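Local coordinates for putative capsular polysaccharide biosynthesis protein (Streptococcus pneumoniae serotype 4, PDB 6EWJ) that probably transfers an amino group to a sugar with the help of pyridoxal phosphate, a step in pneumococcal teichoic acid biosynthesis, at residues Val141-Tyr144 with Asp145-Phe148. Residues are numbered along the deposited sequence; the frame is centred on the assembly and turned at random.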
ATOM      1  N   VAL A 141      -8.892  15.203  21.092  1.00 21.98           N
ATOM      2  CA  VAL A 141      -7.552  15.653  20.762  1.00 22.23           C
ATOM      3  C   VAL A 141      -6.799  15.835  22.057  1.00 22.65           C
ATOM      4  O   VAL A 141      -7.374  16.330  23.020  1.00 22.85           O
ATOM      5  CB  VAL A 141      -7.560  16.995  19.978  1.00 23.24           C
ATOM      6  CG1 VAL A 141      -6.148  17.519  19.768  1.00 23.52           C
ATOM      7  CG2 VAL A 141      -8.210  16.784  18.609  1.00 22.72           C
ATOM      8  N   CYS A 142      -5.516  15.458  22.082  1.00 22.14           N
ATOM      9  CA  CYS A 142      -4.665  15.629  23.263  1.00 22.93           C
ATOM     10  C   CYS A 142      -4.349  17.097  23.701  1.00 23.79           C
ATOM     11  O   CYS A 142      -4.617  18.060  22.995  1.00 23.41           O
ATOM     12  CB  CYS A 142      -3.362  14.882  23.072  1.00 22.86           C
ATOM     13  SG  CYS A 142      -3.649  13.071  22.975  1.00 23.02           S
ATOM     14  N   ASP A 143      -3.743  17.220  24.869  1.00 24.28           N
ATOM     15  CA  ASP A 143      -3.371  18.519  25.483  1.00 26.20           C
ATOM     16  C   ASP A 143      -2.116  19.032  24.776  1.00 26.07           C
ATOM     17  O   ASP A 143      -0.989  18.843  25.251  1.00 25.73           O
ATOM     18  CB  ASP A 143      -3.124  18.226  26.990  1.00 27.15           C
ATOM     19  CG  ASP A 143      -2.871  19.433  27.832  1.00 29.26           C
ATOM     20  OD1 ASP A 143      -2.892  20.578  27.349  1.00 29.94           O
ATOM     21  OD2 ASP A 143      -2.567  19.186  29.034  1.00 30.67           O
ATOM     22  N   TYR A 144      -2.308  19.633  23.600  1.00 26.36           N
ATOM     23  CA  TYR A 144      -1.161  20.080  22.788  1.00 26.82           C
ATOM     24  C   TYR A 144      -0.357  21.203  23.441  1.00 28.34           C
ATOM     25  O   TYR A 144       0.855  21.222  23.297  1.00 28.43           O
ATOM     26  CB  TYR A 144      -1.540  20.344  21.329  1.00 26.63           C
ATOM     27  CG  TYR A 144      -1.515  19.065  20.545  1.00 25.79           C
ATOM     28  CD1 TYR A 144      -2.634  18.245  20.480  1.00 25.48           C
ATOM     29  CD2 TYR A 144      -0.327  18.623  19.938  1.00 25.28           C
ATOM     30  CE1 TYR A 144      -2.604  17.047  19.773  1.00 24.15           C
ATOM     31  CE2 TYR A 144      -0.278  17.421  19.248  1.00 24.70           C
ATOM     32  CZ  TYR A 144      -1.416  16.645  19.167  1.00 24.20           C
ATOM     33  OH  TYR A 144      -1.381  15.446  18.510  1.00 24.08           O
ATOM     34  N   ASP A 145      -0.989  22.099  24.199  1.00 29.73           N
ATOM     35  CA  ASP A 145      -0.219  23.088  24.914  1.00 32.25           C
ATOM     36  C   ASP A 145       0.814  22.433  25.821  1.00 32.06           C
ATOM     37  O   ASP A 145       1.950  22.875  25.854  1.00 32.85           O
ATOM     38  CB  ASP A 145      -1.103  24.044  25.736  1.00 33.70           C
ATOM     39  CG  ASP A 145      -1.920  25.003  24.844  1.00 34.90           C
ATOM     40  OD1 ASP A 145      -1.715  25.046  23.624  1.00 34.66           O
ATOM     41  OD2 ASP A 145      -2.782  25.707  25.415  1.00 37.71           O
ATOM     42  N   ARG A 146       0.416  21.400  26.543  1.00 30.81           N
ATOM     43  CA  ARG A 146       1.352  20.686  27.409  1.00 31.22           C
ATOM     44  C   ARG A 146       2.409  19.918  26.600  1.00 30.56           C
ATOM     45  O   ARG A 146       3.603  20.011  26.870  1.00 31.16           O
ATOM     46  CB  ARG A 146       0.612  19.723  28.317  1.00 31.48           C
ATOM     47  CG  ARG A 146       1.502  18.983  29.301  1.00 32.04           C
ATOM     48  CD  ARG A 146       2.261  19.932  30.244  1.00 33.85           C
ATOM     49  NE  ARG A 146       3.301  19.215  30.984  1.00 35.11           N
ATOM     50  CZ  ARG A 146       3.105  18.442  32.048  1.00 34.84           C
ATOM     51  NH1 ARG A 146       1.892  18.239  32.544  1.00 34.62           N
ATOM     52  NH2 ARG A 146       4.154  17.842  32.610  1.00 35.74           N
ATOM     53  N   LEU A 147       1.972  19.199  25.585  1.00 29.25           N
ATOM     54  CA  LEU A 147       2.939  18.478  24.697  1.00 29.30           C
ATOM     55  C   LEU A 147       4.034  19.390  24.127  1.00 30.28           C
ATOM     56  O   LEU A 147       5.205  19.069  24.222  1.00 29.66           O
ATOM     57  CB  LEU A 147       2.198  17.785  23.561  1.00 27.77           C
ATOM     58  CG  LEU A 147       1.525  16.493  23.975  1.00 27.43           C
ATOM     59  CD1 LEU A 147       0.381  16.083  23.037  1.00 26.59           C
ATOM     60  CD2 LEU A 147       2.617  15.399  24.008  1.00 27.44           C
ATOM     61  N   PHE A 148       3.643  20.549  23.569  1.00 31.43           N
ATOM     62  CA  PHE A 148       4.644  21.500  23.024  1.00 33.25           C
ATOM     63  C   PHE A 148       5.561  22.101  24.112  1.00 34.59           C
ATOM     64  O   PHE A 148       6.733  22.363  23.854  1.00 34.41           O
ATOM     65  CB  PHE A 148       3.986  22.602  22.165  1.00 34.26           C
ATOM     66  CG  PHE A 148       3.676  22.151  20.752  1.00 34.22           C
ATOM     67  CD1 PHE A 148       4.706  21.961  19.834  1.00 34.89           C
ATOM     68  CD2 PHE A 148       2.370  21.894  20.342  1.00 33.59           C
ATOM     69  CE1 PHE A 148       4.441  21.509  18.540  1.00 34.66           C
ATOM     70  CE2 PHE A 148       2.097  21.493  19.037  1.00 32.97           C
ATOM     71  CZ  PHE A 148       3.141  21.269  18.140  1.00 33.31           C
TER
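Leu-147 lays its CD1 methyl over one face of the Tyr-144 ring, near the centre: the carbon is 4.1 Å from the ring centroid and 11° off the normal, a CH-pi contact. The same methyl touches Cys-142, its CD1 lying 3.9 Å from CB of that residue. Phe-148 reaches the phenol ring from another direction, with its CE2 3.9 Å from Tyr-144 CD2. Leu-147 carries CG beside its own backbone N (chi1 -78°), which directs the isobutyl group back toward the start of the helix. Beneath these side chains run the first two i to i+4 backbone bonds of helix 144-153. Leu-147 N donates to Asp-143 O at 3.0 Å, in the carbonyl plane, and Phe-148 N donates to Tyr-144 O at 2.9 Å; both are nearly straight. Asp-143 occupies the N-cap position and is also the centre of an inverse gamma turn, closed by a weak bond from Tyr-144 N to Cys-142 O. With CG anti to its backbone N (chi1 -174°), its carboxylate lies alongside the first turn, against the Arg-146 side chain, OD2 3.3 Å from Arg-146 CB; OD1 stays 3.5 Å from Arg-146 N. A carboxylate here would be expected to interact favourably with the positive end of the helix dipole. The turn belongs to the large aminotransferase domain, where helix 144-153 packs on the central sheet: Tyr-144, Leu-147 and Phe-148 all touch Ile-173 of strand 172-177. Glu-136 holds the buried Cys-142 and Tyr-144, hydrogen-bonded to Cys-142 N through OE1 and to Tyr-144 OH through OE2. Further out, the Arg-146 guanidinium turns away from Asp-143 to form salt bridges with Asp-119 and Glu-122, while Asp-145 pairs with Lys-186. The Cys-142 side chain lies about 10 Å from that of His-179, a residue of the pyridoxal phosphate site, which holds no cofactor in this chain.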